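Local coordinates for protein tylactone synthase starter module and modules 1 & 2 (Streptomyces fradiae, PDB 2Z5L) that probably reduces the beta-keto group of a growing polyketide stereospecifically with NADPH, as the first ketoreductase of the tylosin polyketide synthase, at residues L176-E188 with V223-R236. Numbering follows the deposited sequence.
Sequences LPDIWGGLIDLPE and VLAGRDGEDQVAVR
Leu183 and Asp185 bond to Asp231, Val233 and Val235 as strands 180-186 and 232-236 run parallel, their axes 18° apart. Leu183 N donates to Asp231 O at 2.9 Å, from well above the carbonyl plane, and Val233 N returns a nearly straight bond to Leu183 O; Asp185 N meets Val233 O, and Val235 N meets Asp185 O, in the carbonyl plane. A water bridges the start of the two strands: it accepts from Trp180 NE1 at the edge of the indole and donates to Asp231 O, giving that oxygen a second donor. Close by, Asp231 lays CB against Gly181 O, and its carboxylate forms a salt bridge with Arg493. On one face of the sheet Ile184 sends CG1 beside its own backbone N (chi1 -59°), which brings CD1 to 3.5 Å from Leu224 CD2 and 3.7 Å from Val223 CG1, at the end of helix 214-224; its other branch, CG2, lies alongside Val235 CG2 at 3.9 Å. The face of Leu183 and Asp185 packs on Trp166 of helix 160-175. Here Arg236, bent at chi2 (-72°), gives NH2 to Asp185 OD2 at 2.9 Å, nearly in the guanidinium plane, while NH1 bonds to Val235 O and only weakly to OD2. Thr146 and Ala149 N hold Asp185 OD1, and Glu156 also pairs with NH2, so the buried carboxylate and guanidinium each have further partners. Helices thus cover both faces of this parallel pair, consistent with the Rossmann-like structural subdomain that accompanies the catalytic subdomain in modular polyketide synthase ketoreductases.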
loop_
_atom_site.group_PDB
_atom_site.type_symbol
_atom_site.label_atom_id
_atom_site.label_comp_id
_atom_site.label_asym_id
_atom_site.label_seq_id
_atom_site.Cartn_x
_atom_site.Cartn_y
_atom_site.Cartn_z
ATOM N N LEU A 176 -5.524 9.829 13.019
ATOM C CA LEU A 176 -5.002 10.402 14.250
ATOM C C LEU A 176 -4.026 11.537 13.934
ATOM O O LEU A 176 -2.843 11.441 14.230
ATOM C CB LEU A 176 -4.278 9.315 15.046
ATOM C CG LEU A 176 -5.045 7.997 15.176
ATOM C CD1 LEU A 176 -4.224 6.984 15.983
ATOM C CD2 LEU A 176 -6.388 8.270 15.855
ATOM N N PRO A 177 -4.516 12.632 13.344
ATOM C CA PRO A 177 -3.688 13.794 12.978
ATOM C C PRO A 177 -2.869 14.408 14.113
ATOM O O PRO A 177 -1.750 14.858 13.894
ATOM C CB PRO A 177 -4.708 14.801 12.444
ATOM C CG PRO A 177 -5.836 13.974 12.004
ATOM C CD PRO A 177 -5.934 12.890 13.049
ATOM N N ASP A 178 -3.441 14.439 15.311
ATOM C CA ASP A 178 -2.777 15.035 16.460
ATOM C C ASP A 178 -1.763 14.124 17.128
ATOM O O ASP A 178 -0.991 14.571 17.974
ATOM C CB ASP A 178 -3.808 15.462 17.500
ATOM C CG ASP A 178 -4.901 16.325 16.915
ATOM O OD1 ASP A 178 -4.584 17.206 16.087
ATOM O OD2 ASP A 178 -6.076 16.123 17.292
ATOM N N ILE A 179 -1.766 12.850 16.751
ATOM C CA ILE A 179 -0.853 11.871 17.330
ATOM C C ILE A 179 0.230 11.431 16.354
ATOM O O ILE A 179 1.407 11.347 16.714
ATOM C CB ILE A 179 -1.640 10.618 17.820
ATOM C CG1 ILE A 179 -2.520 10.986 19.014
ATOM C CG2 ILE A 179 -0.693 9.511 18.203
ATOM C CD1 ILE A 179 -3.409 9.866 19.488
ATOM N N TRP A 180 -0.160 11.158 15.112
ATOM C CA TRP A 180 0.807 10.707 14.120
ATOM C C TRP A 180 1.807 11.775 13.697
ATOM O O TRP A 180 1.433 12.880 13.300
ATOM C CB TRP A 180 0.099 10.168 12.874
ATOM C CG TRP A 180 1.057 9.533 11.928
ATOM C CD1 TRP A 180 1.483 10.024 10.726
ATOM C CD2 TRP A 180 1.758 8.306 12.134
ATOM N NE1 TRP A 180 2.409 9.174 10.170
ATOM C CE2 TRP A 180 2.596 8.112 11.015
ATOM C CE3 TRP A 180 1.759 7.348 13.161
ATOM C CZ2 TRP A 180 3.431 7.000 10.891
ATOM C CZ3 TRP A 180 2.593 6.242 13.034
ATOM C CH2 TRP A 180 3.414 6.081 11.906
ATOM N N GLY A 181 3.084 11.429 13.775
ATOM C CA GLY A 181 4.116 12.363 13.382
ATOM C C GLY A 181 4.471 12.193 11.914
ATOM O O GLY A 181 4.112 13.023 11.085
ATOM N N GLY A 182 5.178 11.112 11.598
ATOM C CA GLY A 182 5.561 10.842 10.225
ATOM C C GLY A 182 6.405 9.596 10.028
ATOM O O GLY A 182 6.693 8.854 10.974
ATOM N N LEU A 183 6.805 9.385 8.775
ATOM C CA LEU A 183 7.630 8.244 8.360
ATOM C C LEU A 183 8.957 8.754 7.798
ATOM O O LEU A 183 8.976 9.701 7.017
ATOM C CB LEU A 183 6.905 7.441 7.269
ATOM C CG LEU A 183 5.649 6.645 7.659
ATOM C CD1 LEU A 183 4.608 6.700 6.546
ATOM C CD2 LEU A 183 6.067 5.207 7.959
ATOM N N ILE A 184 10.059 8.130 8.194
ATOM C CA ILE A 184 11.376 8.531 7.717
ATOM C C ILE A 184 12.155 7.287 7.293
ATOM O O ILE A 184 12.358 6.374 8.095
ATOM C CB ILE A 184 12.168 9.239 8.825
ATOM C CG1 ILE A 184 11.404 10.473 9.310
ATOM C CG2 ILE A 184 13.545 9.622 8.311
ATOM C CD1 ILE A 184 12.011 11.121 10.574
ATOM N N ASP A 185 12.602 7.249 6.041
ATOM C CA ASP A 185 13.340 6.091 5.536
ATOM C C ASP A 185 14.858 6.294 5.613
ATOM O O ASP A 185 15.410 7.178 4.960
ATOM C CB ASP A 185 12.922 5.802 4.089
ATOM C CG ASP A 185 13.251 4.392 3.661
ATOM O OD1 ASP A 185 12.757 3.433 4.302
ATOM O OD2 ASP A 185 13.996 4.234 2.676
ATOM N N LEU A 186 15.524 5.464 6.407
ATOM C CA LEU A 186 16.963 5.571 6.572
ATOM C C LEU A 186 17.752 4.842 5.492
ATOM O O LEU A 186 17.264 3.893 4.879
ATOM C CB LEU A 186 17.376 5.054 7.955
ATOM C CG LEU A 186 16.763 5.818 9.126
ATOM C CD1 LEU A 186 17.392 5.348 10.421
ATOM C CD2 LEU A 186 16.976 7.318 8.944
ATOM N N PRO A 187 18.988 5.302 5.232
ATOM C CA PRO A 187 19.898 4.731 4.235
ATOM C C PRO A 187 20.210 3.257 4.481
ATOM O O PRO A 187 19.983 2.413 3.614
ATOM C CB PRO A 187 21.138 5.607 4.371
ATOM C CG PRO A 187 20.558 6.942 4.727
ATOM C CD PRO A 187 19.519 6.578 5.754
ATOM N N GLU A 188 20.732 2.963 5.668
ATOM C CA GLU A 188 21.094 1.597 6.043
ATOM C C GLU A 188 22.054 0.964 5.044
ATOM O O GLU A 188 23.191 1.412 4.903
ATOM C CB GLU A 188 19.840 0.729 6.176
ATOM C CG GLU A 188 19.190 0.770 7.555
ATOM C CD GLU A 188 20.030 0.087 8.619
ATOM O OE1 GLU A 188 21.102 0.627 8.973
ATOM O OE2 GLU A 188 19.624 -0.999 9.094
ATOM N N VAL A 223 14.391 16.075 10.170
ATOM C CA VAL A 223 13.019 15.796 9.761
ATOM C C VAL A 223 12.102 15.829 10.972
ATOM O O VAL A 223 11.001 16.363 10.911
ATOM C CB VAL A 223 12.906 14.408 9.101
ATOM C CG1 VAL A 223 11.484 14.174 8.627
ATOM C CG2 VAL A 223 13.885 14.296 7.951
ATOM N N LEU A 224 12.562 15.247 12.072
ATOM C CA LEU A 224 11.772 15.212 13.294
ATOM C C LEU A 224 11.490 16.617 13.805
ATOM O O LEU A 224 10.380 16.920 14.243
ATOM C CB LEU A 224 12.507 14.408 14.362
ATOM C CG LEU A 224 12.819 12.962 13.972
ATOM C CD1 LEU A 224 13.787 12.365 14.974
ATOM C CD2 LEU A 224 11.537 12.154 13.902
ATOM N N ALA A 225 12.501 17.476 13.737
ATOM C CA ALA A 225 12.371 18.853 14.196
ATOM C C ALA A 225 12.129 19.804 13.031
ATOM O O ALA A 225 12.339 21.012 13.152
ATOM C CB ALA A 225 13.626 19.266 14.955
ATOM N N GLY A 226 11.686 19.254 11.906
ATOM C CA GLY A 226 11.433 20.074 10.735
ATOM C C GLY A 226 10.299 21.062 10.923
ATOM O O GLY A 226 9.424 20.864 11.768
ATOM N N ARG A 227 10.324 22.131 10.131
ATOM C CA ARG A 227 9.296 23.162 10.197
ATOM C C ARG A 227 8.141 22.811 9.261
ATOM O O ARG A 227 6.984 23.126 9.537
ATOM C CB ARG A 227 9.878 24.531 9.817
ATOM C CG ARG A 227 11.093 24.947 10.647
ATOM C CD ARG A 227 11.335 26.453 10.577
ATOM N NE ARG A 227 10.219 27.201 11.162
ATOM C CZ ARG A 227 10.153 28.530 11.241
ATOM N NH1 ARG A 227 11.142 29.277 10.771
ATOM N NH2 ARG A 227 9.094 29.113 11.794
ATOM N N ASP A 228 8.459 22.151 8.153
ATOM C CA ASP A 228 7.433 21.761 7.203
ATOM C C ASP A 228 6.843 20.405 7.545
ATOM O O ASP A 228 7.555 19.493 7.974
ATOM C CB ASP A 228 7.988 21.735 5.780
ATOM C CG ASP A 228 8.268 23.123 5.246
ATOM O OD1 ASP A 228 7.362 23.983 5.342
ATOM O OD2 ASP A 228 9.384 23.351 4.731
ATOM N N GLY A 229 5.535 20.283 7.349
ATOM C CA GLY A 229 4.848 19.042 7.645
ATOM C C GLY A 229 5.235 17.910 6.720
ATOM O O GLY A 229 4.372 17.278 6.121
ATOM N N GLU A 230 6.530 17.654 6.594
ATOM C CA GLU A 230 6.996 16.568 5.749
ATOM C C GLU A 230 7.000 15.266 6.553
ATOM O O GLU A 230 8.030 14.861 7.101
ATOM C CB GLU A 230 8.400 16.872 5.230
ATOM C CG GLU A 230 8.484 18.103 4.336
ATOM C CD GLU A 230 7.873 17.886 2.954
ATOM O OE1 GLU A 230 7.873 18.843 2.148
ATOM O OE2 GLU A 230 7.399 16.764 2.676
ATOM N N ASP A 231 5.836 14.626 6.626
ATOM C CA ASP A 231 5.673 13.380 7.360
ATOM C C ASP A 231 5.911 12.129 6.506
ATOM O O ASP A 231 5.460 11.037 6.852
ATOM C CB ASP A 231 4.277 13.329 8.009
ATOM C CG ASP A 231 3.145 13.579 7.015
ATOM O OD1 ASP A 231 1.974 13.633 7.455
ATOM O OD2 ASP A 231 3.419 13.723 5.805
ATOM N N GLN A 232 6.629 12.302 5.400
ATOM C CA GLN A 232 6.965 11.213 4.487
ATOM C C GLN A 232 8.265 11.606 3.790
ATOM O O GLN A 232 8.249 12.185 2.701
ATOM C CB GLN A 232 5.860 11.006 3.438
ATOM C CG GLN A 232 4.572 10.373 3.961
ATOM C CD GLN A 232 3.602 10.025 2.841
ATOM O OE1 GLN A 232 3.920 9.236 1.949
ATOM N NE2 GLN A 232 2.421 10.612 2.881
ATOM N N VAL A 233 9.389 11.288 4.428
ATOM C CA VAL A 233 10.704 11.640 3.905
ATOM C C VAL A 233 11.648 10.443 3.806
ATOM O O VAL A 233 11.550 9.493 4.578
ATOM C CB VAL A 233 11.354 12.727 4.804
ATOM C CG1 VAL A 233 12.686 13.184 4.223
ATOM C CG2 VAL A 233 10.399 13.903 4.952
ATOM N N ALA A 234 12.556 10.493 2.840
ATOM C CA ALA A 234 13.525 9.429 2.646
ATOM C C ALA A 234 14.913 10.041 2.741
ATOM O O ALA A 234 15.278 10.900 1.936
ATOM C CB ALA A 234 13.329 8.784 1.286
ATOM N N VAL A 235 15.682 9.610 3.730
ATOM C CA VAL A 235 17.026 10.134 3.909
ATOM C C VAL A 235 18.044 9.303 3.145
ATOM O O VAL A 235 18.165 8.096 3.354
ATOM C CB VAL A 235 17.417 10.156 5.400
ATOM C CG1 VAL A 235 18.841 10.662 5.558
ATOM C CG2 VAL A 235 16.448 11.038 6.172
ATOM N N ARG A 236 18.780 9.968 2.260
ATOM C CA ARG A 236 19.804 9.323 1.447
ATOM C C ARG A 236 21.076 10.166 1.506
ATOM O O ARG A 236 21.041 11.319 1.950
ATOM C CB ARG A 236 19.321 9.204 -0.003
ATOM C CG ARG A 236 18.152 8.246 -0.204
ATOM C CD ARG A 236 18.601 6.801 -0.045
ATOM N NE ARG A 236 17.511 5.852 -0.282
ATOM C CZ ARG A 236 16.504 5.635 0.560
ATOM N NH1 ARG A 236 16.433 6.295 1.708
ATOM N NH2 ARG A 236 15.563 4.757 0.250
HETATM O O HOH W 1 3.059 9.963 7.449
#